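Local atomic coordinates of GTP pyrophosphokinase (Streptococcus pneumoniae, PDB entry 2BE3), a protein that probably transfers a pyrophosphate group from ATP to GTP or GDP, making the alarmone (p)ppGpp. Residues G78-V83 against Q144-A149; S121-V126 against L140-I145. All coordinates share one frame; numbering follows the deposited sequence.

Contact 1: G78-V83 against Q144-A149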
ATOM      1  N   GLY A  78     -13.507  -4.663   2.985  1.00 67.80           N
ATOM      2  CA  GLY A  78     -13.665  -5.092   4.372  1.00 68.26           C
ATOM      3  C   GLY A  78     -12.317  -5.546   4.888  1.00 69.41           C
ATOM      4  O   GLY A  78     -11.627  -6.299   4.212  1.00 70.54           O
ATOM      5  N   LEU A  79     -11.924  -5.073   6.072  1.00 69.76           N
ATOM      6  CA  LEU A  79     -10.683  -5.470   6.718  1.00 69.44           C
ATOM      7  C   LEU A  79     -11.060  -5.993   8.057  1.00 70.23           C
ATOM      8  O   LEU A  79     -12.056  -5.529   8.627  1.00 70.04           O
ATOM      9  CB  LEU A  79      -9.716  -4.281   6.852  1.00 69.56           C
ATOM     10  CG  LEU A  79      -9.290  -4.122   5.392  1.00 71.60           C
ATOM     11  CD1 LEU A  79      -9.735  -2.823   4.676  1.00 68.98           C
ATOM     12  CD2 LEU A  79      -7.894  -4.623   5.085  1.00 68.87           C
ATOM     13  N   ARG A  80     -10.278  -6.979   8.534  1.00 70.50           N
ATOM     14  CA  ARG A  80     -10.461  -7.592   9.839  1.00 71.44           C
ATOM     15  C   ARG A  80      -9.155  -7.532  10.601  1.00 70.84           C
ATOM     16  O   ARG A  80      -8.113  -8.059  10.162  1.00 70.29           O
ATOM     17  CB  ARG A  80     -10.900  -9.050   9.699  1.00 72.41           C
ATOM     18  CG  ARG A  80     -12.167  -9.243   8.899  1.00 75.92           C
ATOM     19  CD  ARG A  80     -13.345  -8.898   9.737  1.00 80.36           C
ATOM     20  NE  ARG A  80     -14.510  -8.562   8.924  1.00 87.06           N
ATOM     21  CZ  ARG A  80     -15.419  -9.452   8.524  1.00 89.28           C
ATOM     22  NH1 ARG A  80     -15.280 -10.750   8.852  1.00 86.03           N
ATOM     23  NH2 ARG A  80     -16.458  -9.049   7.799  1.00 83.38           N
ATOM     24  N   VAL A  81      -9.204  -6.864  11.737  1.00 70.08           N
ATOM     25  CA  VAL A  81      -8.033  -6.741  12.567  1.00 69.48           C
ATOM     26  C   VAL A  81      -8.276  -7.553  13.812  1.00 70.40           C
ATOM     27  O   VAL A  81      -9.234  -7.299  14.515  1.00 71.19           O
ATOM     28  CB  VAL A  81      -7.732  -5.251  12.857  1.00 69.60           C
ATOM     29  CG1 VAL A  81      -6.607  -5.067  13.927  1.00 65.02           C
ATOM     30  CG2 VAL A  81      -7.398  -4.551  11.544  1.00 67.31           C
HETATM   31  N   MSE A  82      -7.425  -8.551  14.051  1.00 71.49           N
HETATM   32  CA  MSE A  82      -7.526  -9.430  15.205  1.00 73.18           C
HETATM   33  C   MSE A  82      -6.594  -8.962  16.310  1.00 72.55           C
HETATM   34  O   MSE A  82      -5.421  -8.724  16.071  1.00 72.79           O
HETATM   35  CB  MSE A  82      -7.208 -10.881  14.795  1.00 75.18           C
HETATM   36  CG  MSE A  82      -8.460 -11.791  14.696  1.00 81.39           C
HETATM   37 SE   MSE A  82      -9.836 -11.161  13.363  1.00 99.53          SE
HETATM   38  CE  MSE A  82      -8.609 -11.328  11.623  1.00 92.79           C
ATOM     39  N   VAL A  83      -7.138  -8.791  17.507  1.00 72.06           N
ATOM     40  CA  VAL A  83      -6.408  -8.270  18.648  1.00 70.98           C
ATOM     41  C   VAL A  83      -6.479  -9.299  19.758  1.00 71.55           C
ATOM     42  O   VAL A  83      -7.358 -10.172  19.750  1.00 71.71           O
ATOM     43  CB  VAL A  83      -6.963  -6.868  19.145  1.00 71.39           C
ATOM     44  CG1 VAL A  83      -6.872  -5.794  18.034  1.00 68.49           C
ATOM     45  CG2 VAL A  83      -8.398  -6.982  19.653  1.00 69.47           C
ATOM     46  N   GLN A 144     -13.114  -3.892  10.740  1.00 71.25           N
ATOM     47  CA  GLN A 144     -13.615  -4.480  11.971  1.00 71.49           C
ATOM     48  C   GLN A 144     -12.485  -4.916  12.903  1.00 71.47           C
ATOM     49  O   GLN A 144     -11.431  -5.395  12.454  1.00 71.61           O
ATOM     50  CB  GLN A 144     -14.503  -5.655  11.638  1.00 72.29           C
ATOM     51  CG  GLN A 144     -15.864  -5.211  11.155  1.00 73.59           C
ATOM     52  CD  GLN A 144     -16.835  -6.336  11.181  1.00 77.13           C
ATOM     53  OE1 GLN A 144     -16.936  -7.046  12.171  1.00 79.82           O
ATOM     54  NE2 GLN A 144     -17.539  -6.537  10.087  1.00 77.80           N
ATOM     55  N   ILE A 145     -12.678  -4.730  14.198  1.00 70.96           N
ATOM     56  CA  ILE A 145     -11.645  -5.095  15.134  1.00 71.41           C
ATOM     57  C   ILE A 145     -12.226  -6.114  16.081  1.00 71.68           C
ATOM     58  O   ILE A 145     -13.265  -5.884  16.671  1.00 72.71           O
ATOM     59  CB  ILE A 145     -11.073  -3.851  15.900  1.00 71.66           C
ATOM     60  CG1 ILE A 145     -10.499  -2.846  14.912  1.00 71.38           C
ATOM     61  CG2 ILE A 145      -9.885  -4.269  16.776  1.00 70.19           C
ATOM     62  CD1 ILE A 145     -10.725  -1.488  15.307  1.00 74.01           C
ATOM     63  N   ARG A 146     -11.547  -7.234  16.248  1.00 71.25           N
ATOM     64  CA  ARG A 146     -12.119  -8.336  16.981  1.00 70.88           C
ATOM     65  C   ARG A 146     -11.064  -9.045  17.806  1.00 69.70           C
ATOM     66  O   ARG A 146      -9.903  -9.077  17.397  1.00 69.63           O
ATOM     67  CB  ARG A 146     -12.630  -9.361  15.963  1.00 71.56           C
ATOM     68  CG  ARG A 146     -13.838  -8.930  15.233  1.00 73.23           C
ATOM     69  CD  ARG A 146     -14.165  -9.925  14.172  1.00 74.02           C
ATOM     70  NE  ARG A 146     -15.392  -9.475  13.525  1.00 74.87           N
ATOM     71  CZ  ARG A 146     -16.076 -10.180  12.635  1.00 75.74           C
ATOM     72  NH1 ARG A 146     -15.686 -11.404  12.288  1.00 73.24           N
ATOM     73  NH2 ARG A 146     -17.170  -9.657  12.115  1.00 75.86           N
ATOM     74  N   THR A 147     -11.468  -9.682  18.908  1.00 67.91           N
ATOM     75  CA  THR A 147     -10.599 -10.663  19.510  1.00 68.41           C
ATOM     76  C   THR A 147     -10.723 -11.974  18.722  1.00 69.09           C
ATOM     77  O   THR A 147     -11.628 -12.149  17.872  1.00 69.36           O
ATOM     78  CB  THR A 147     -10.891 -10.911  21.007  1.00 68.43           C
ATOM     79  OG1 THR A 147     -12.250 -11.343  21.184  1.00 65.74           O
ATOM     80  CG2 THR A 147     -10.610  -9.655  21.830  1.00 67.54           C
ATOM     81  N   LEU A 148      -9.817 -12.889  18.994  1.00 69.00           N
ATOM     82  CA  LEU A 148      -9.866 -14.176  18.320  1.00 69.91           C
ATOM     83  C   LEU A 148     -11.136 -14.912  18.703  1.00 69.13           C
ATOM     84  O   LEU A 148     -11.740 -15.539  17.859  1.00 69.03           O
ATOM     85  CB  LEU A 148      -8.584 -14.986  18.603  1.00 70.04           C
ATOM     86  CG  LEU A 148      -7.405 -14.476  17.734  1.00 73.07           C
ATOM     87  CD1 LEU A 148      -7.730 -14.634  16.247  1.00 75.35           C
ATOM     88  CD2 LEU A 148      -7.062 -13.001  17.972  1.00 73.74           C
ATOM     89  N   ALA A 149     -11.567 -14.805  19.957  1.00 69.05           N
ATOM     90  CA  ALA A 149     -12.802 -15.471  20.368  1.00 70.42           C
ATOM     91  C   ALA A 149     -14.071 -14.825  19.699  1.00 71.69           C
ATOM     92  O   ALA A 149     -14.984 -15.567  19.244  1.00 71.50           O
ATOM     93  CB  ALA A 149     -12.911 -15.506  21.870  1.00 69.95           C
TER
HETATM   94  O   HOH W   1     -17.699 -12.569  10.263  1.00 71.22           O
HETATM   95  O   HOH W   2      -7.734 -12.937  21.167  1.00 33.49           O

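Contact 2: S121-V126 against L140-I145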
ATOM      1  N   SER A 121     -18.218  -7.168  18.159  1.00 71.34           N
ATOM      2  CA  SER A 121     -17.229  -6.674  17.203  1.00 70.42           C
ATOM      3  C   SER A 121     -17.175  -5.158  17.303  1.00 69.97           C
ATOM      4  O   SER A 121     -18.023  -4.542  17.948  1.00 69.17           O
ATOM      5  CB  SER A 121     -17.633  -7.060  15.785  1.00 70.64           C
ATOM      6  OG  SER A 121     -16.554  -6.900  14.894  1.00 71.06           O
ATOM      7  N   TYR A 122     -16.175  -4.548  16.686  1.00 68.60           N
ATOM      8  CA  TYR A 122     -16.133  -3.105  16.675  1.00 68.20           C
ATOM      9  C   TYR A 122     -15.876  -2.697  15.225  1.00 68.20           C
ATOM     10  O   TYR A 122     -14.956  -3.211  14.603  1.00 67.80           O
ATOM     11  CB  TYR A 122     -15.031  -2.585  17.607  1.00 67.95           C
ATOM     12  CG  TYR A 122     -15.120  -1.092  17.900  1.00 68.48           C
ATOM     13  CD1 TYR A 122     -15.682  -0.635  19.098  1.00 64.60           C
ATOM     14  CD2 TYR A 122     -14.632  -0.140  16.987  1.00 67.05           C
ATOM     15  CE1 TYR A 122     -15.737   0.711  19.383  1.00 67.27           C
ATOM     16  CE2 TYR A 122     -14.708   1.224  17.259  1.00 66.14           C
ATOM     17  CZ  TYR A 122     -15.255   1.634  18.458  1.00 68.24           C
ATOM     18  OH  TYR A 122     -15.344   2.960  18.771  1.00 69.53           O
ATOM     19  N   HIS A 123     -16.724  -1.827  14.690  1.00 67.68           N
ATOM     20  CA  HIS A 123     -16.694  -1.451  13.276  1.00 68.72           C
ATOM     21  C   HIS A 123     -16.174  -0.039  13.140  1.00 68.74           C
ATOM     22  O   HIS A 123     -16.660   0.865  13.797  1.00 69.43           O
ATOM     23  CB  HIS A 123     -18.092  -1.545  12.643  1.00 68.82           C
ATOM     24  CG  HIS A 123     -18.697  -2.922  12.704  1.00 72.81           C
ATOM     25  ND1 HIS A 123     -19.863  -3.254  12.048  1.00 74.86           N
ATOM     26  CD2 HIS A 123     -18.320  -4.039  13.376  1.00 73.20           C
ATOM     27  CE1 HIS A 123     -20.156  -4.520  12.281  1.00 76.76           C
ATOM     28  NE2 HIS A 123     -19.242  -5.018  13.093  1.00 76.12           N
ATOM     29  N   VAL A 124     -15.146   0.146  12.337  1.00 69.34           N
ATOM     30  CA  VAL A 124     -14.795   1.471  11.935  1.00 69.78           C
ATOM     31  C   VAL A 124     -14.920   1.631  10.424  1.00 70.25           C
ATOM     32  O   VAL A 124     -14.287   0.891   9.663  1.00 70.32           O
ATOM     33  CB  VAL A 124     -13.553   2.079  12.714  1.00 70.70           C
ATOM     34  CG1 VAL A 124     -12.919   1.122  13.655  1.00 69.53           C
ATOM     35  CG2 VAL A 124     -12.612   2.958  11.873  1.00 70.43           C
ATOM     36  N   VAL A 125     -15.812   2.539  10.013  1.00 69.40           N
ATOM     37  CA  VAL A 125     -16.011   2.845   8.600  1.00 69.09           C
ATOM     38  C   VAL A 125     -15.185   4.060   8.214  1.00 69.40           C
ATOM     39  O   VAL A 125     -15.222   5.063   8.906  1.00 69.64           O
ATOM     40  CB  VAL A 125     -17.501   3.059   8.256  1.00 69.19           C
ATOM     41  CG1 VAL A 125     -17.675   3.321   6.751  1.00 66.78           C
ATOM     42  CG2 VAL A 125     -18.345   1.820   8.705  1.00 67.79           C
ATOM     43  N   VAL A 126     -14.395   3.957   7.148  1.00 69.95           N
ATOM     44  CA  VAL A 126     -13.454   5.023   6.823  1.00 71.11           C
ATOM     45  C   VAL A 126     -13.625   5.442   5.376  1.00 71.88           C
ATOM     46  O   VAL A 126     -14.083   4.651   4.557  1.00 72.77           O
ATOM     47  CB  VAL A 126     -11.943   4.663   7.097  1.00 71.12           C
ATOM     48  CG1 VAL A 126     -11.676   4.232   8.600  1.00 70.50           C
ATOM     49  CG2 VAL A 126     -11.418   3.612   6.123  1.00 72.18           C
ATOM     50  N   LEU A 140     -15.575   3.928   0.401  1.00 70.44           N
ATOM     51  CA  LEU A 140     -15.776   3.478   1.771  1.00 69.10           C
ATOM     52  C   LEU A 140     -15.115   2.114   2.034  1.00 68.80           C
ATOM     53  O   LEU A 140     -15.327   1.129   1.275  1.00 69.58           O
ATOM     54  CB  LEU A 140     -17.269   3.457   2.173  1.00 67.34           C
ATOM     55  CG  LEU A 140     -18.031   4.798   2.131  1.00 66.87           C
ATOM     56  CD1 LEU A 140     -19.529   4.576   2.364  1.00 63.98           C
ATOM     57  CD2 LEU A 140     -17.482   5.809   3.088  1.00 63.35           C
ATOM     58  N   ALA A 141     -14.372   2.026   3.141  1.00 68.20           N
ATOM     59  CA  ALA A 141     -13.909   0.698   3.634  1.00 68.74           C
ATOM     60  C   ALA A 141     -14.368   0.480   5.084  1.00 69.49           C
ATOM     61  O   ALA A 141     -14.479   1.433   5.870  1.00 69.90           O
ATOM     62  CB  ALA A 141     -12.406   0.576   3.513  1.00 67.55           C
ATOM     63  N   GLU A 142     -14.675  -0.759   5.433  1.00 69.59           N
ATOM     64  CA  GLU A 142     -15.052  -1.072   6.791  1.00 70.45           C
ATOM     65  C   GLU A 142     -13.936  -1.886   7.460  1.00 70.87           C
ATOM     66  O   GLU A 142     -13.580  -2.966   6.966  1.00 71.36           O
ATOM     67  CB  GLU A 142     -16.354  -1.830   6.784  1.00 70.92           C
ATOM     68  CG  GLU A 142     -16.959  -2.104   8.146  1.00 74.32           C
ATOM     69  CD  GLU A 142     -17.759  -3.395   8.137  1.00 80.18           C
ATOM     70  OE1 GLU A 142     -17.160  -4.494   7.851  1.00 79.77           O
ATOM     71  OE2 GLU A 142     -18.985  -3.301   8.392  1.00 79.21           O
ATOM     72  N   ILE A 143     -13.328  -1.332   8.514  1.00 70.88           N
ATOM     73  CA  ILE A 143     -12.360  -2.070   9.311  1.00 71.28           C
ATOM     74  C   ILE A 143     -13.037  -2.572  10.587  1.00 71.67           C
ATOM     75  O   ILE A 143     -13.512  -1.775  11.406  1.00 71.95           O
ATOM     76  CB  ILE A 143     -11.127  -1.226   9.677  1.00 72.17           C
ATOM     77  CG1 ILE A 143     -10.483  -0.618   8.408  1.00 70.64           C
ATOM     78  CG2 ILE A 143     -10.125  -2.087  10.507  1.00 70.95           C
ATOM     79  CD1 ILE A 143      -9.486   0.489   8.691  1.00 70.25           C
ATOM     80  N   GLN A 144     -13.114  -3.892  10.740  1.00 71.25           N
ATOM     81  CA  GLN A 144     -13.615  -4.480  11.971  1.00 71.49           C
ATOM     82  C   GLN A 144     -12.485  -4.916  12.903  1.00 71.47           C
ATOM     83  O   GLN A 144     -11.431  -5.395  12.454  1.00 71.61           O
ATOM     84  CB  GLN A 144     -14.503  -5.655  11.638  1.00 72.29           C
ATOM     85  CG  GLN A 144     -15.864  -5.211  11.155  1.00 73.59           C
ATOM     86  CD  GLN A 144     -16.835  -6.336  11.181  1.00 77.13           C
ATOM     87  OE1 GLN A 144     -16.936  -7.046  12.171  1.00 79.82           O
ATOM     88  NE2 GLN A 144     -17.539  -6.537  10.087  1.00 77.80           N
ATOM     89  N   ILE A 145     -12.678  -4.730  14.198  1.00 70.96           N
ATOM     90  CA  ILE A 145     -11.645  -5.095  15.134  1.00 71.41           C
ATOM     91  C   ILE A 145     -12.226  -6.114  16.081  1.00 71.68           C
ATOM     92  O   ILE A 145     -13.265  -5.884  16.671  1.00 72.71           O
ATOM     93  CB  ILE A 145     -11.073  -3.851  15.900  1.00 71.66           C
ATOM     94  CG1 ILE A 145     -10.499  -2.846  14.912  1.00 71.38           C
ATOM     95  CG2 ILE A 145      -9.885  -4.269  16.776  1.00 70.19           C
ATOM     96  CD1 ILE A 145     -10.725  -1.488  15.307  1.00 74.01           C
TER

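Contact 1: G78-V83 against Q144-A149
Val81 and Ile145 lie side by side where two strands run parallel through the middle of the mixed five-stranded sheet of the RelA/SpoT synthetase fold, which is related to that of nucleotidyltransferases. The segment 78-83 belongs to strand 77-83, and 144-149 takes in the end of strand 137-147 and the first two residues of helix 148-164. Four backbone bonds hold the pair: Gln144 N to Leu79 O, Val81 N to Gln144 O, Arg146 N to Val81 O and Val83 N to Arg146 O, all between 2.8 and 2.9 Å. Val81 packs on Leu26 of helix 6-35, and Ile145 and Val83 on Val89 of helix 89-97; on this side CG1 of Val83 lies 3.6 Å from CG2 of Ile145.

The other face is polar around Arg80, Gln144 and Arg146, while selenomethionine Met82 adds an apolar patch toward Leu148, the two side chains crossing at about a right angle. Arg80, bent at chi2 (-78°), runs alongside Gln144 in the same direction, and its guanidinium partly overlaps that of Arg146, the two planes 32° apart. NH1 of Arg80 lies 3.5 Å from NH1 of Arg146; water 1 accepts from both, weakly from Arg80. Arg146 is extended from CG to NE and gives its NH2 to OE1 of Gln144 at 2.6 Å, with the donor tilted from the carbonyl plane. Tyr119 and Ser121 also bond to the Arg146 guanidinium, so its rotation is fixed by several partners, which with water 1 probably ease the closeness of the two cations.

Where the strand gives way to the helix, Thr147 is the N-cap: its OG1 accepts from Met150 N and also bonds Asp187. Beside it, water 2 donates to Val83 O at 3.1 Å and accepts from Leu148 N at 3.0 Å.

Contact 2: S121-V126 against L140-I145
His123 sits across from Gln144 in a non-hydrogen-bonded pair of the antiparallel hairpin formed by strands 122-130 and 137-147, and the two side chains run alongside each other in the same direction. From CB the Gln144 chain passes Tyr122 O, at 3.9 Å. Its CG lies over the imidazole face, 3.9 Å from the ring centroid, in a CH-pi contact. The CD carbon follows over the same face, 3.3 Å from His123 NE2, with amide and ring planes 33° apart. At the tip OE1, already held by Arg146, also accepts from Ser121 OG at 2.8 Å, while NE2 donates almost straight (173°) to Glu142 OE1, which it meets from above the carboxylate plane. Ser121 can reach OE1 because its OG is turned anti to the backbone N (chi1 -165°). The imidazole NE2 has its own partner in Tyr119 OH, and Tyr110 packs edge-to-face against the ring.

On the reverse side, Val124 CG1 touches Ile145 CD1 at 3.8 Å, and Val126 CG2 meets Ala141 CB. Tyr122 rises from this apolar face beside helix 89-97 and carries its hydroxyl to Glu107. Hydrogen-bonded pairs link Tyr122 with Ile145, Val124 with Ile143 and Val126 with Ala141, the Tyr122 N to Ile145 O bond being the longest and most bent, as an antiparallel beta hairpin at the centre of the RelA/SpoT synthetase sheet.

In the fold
Both contacts are buried near the centre of the chain and share strand 137-147, which pairs in parallel with 77-83 in contact 1 and antiparallel with 122-130 in contact 2. Contact 1 joins segments far apart in sequence and extends into a helix start, whereas contact 2 closes a local hairpin. Each has an apolar face, and these merge where Val81 CG2 packs on Ile143 CG2 at 3.8 Å. The polar faces also meet, through Arg146 NE and Ser121 OG, but differ in character: two arginines with a bridging water mark contact 1, while an imidazole, an amide and a carboxylate line contact 2. Gln144 belongs to both networks.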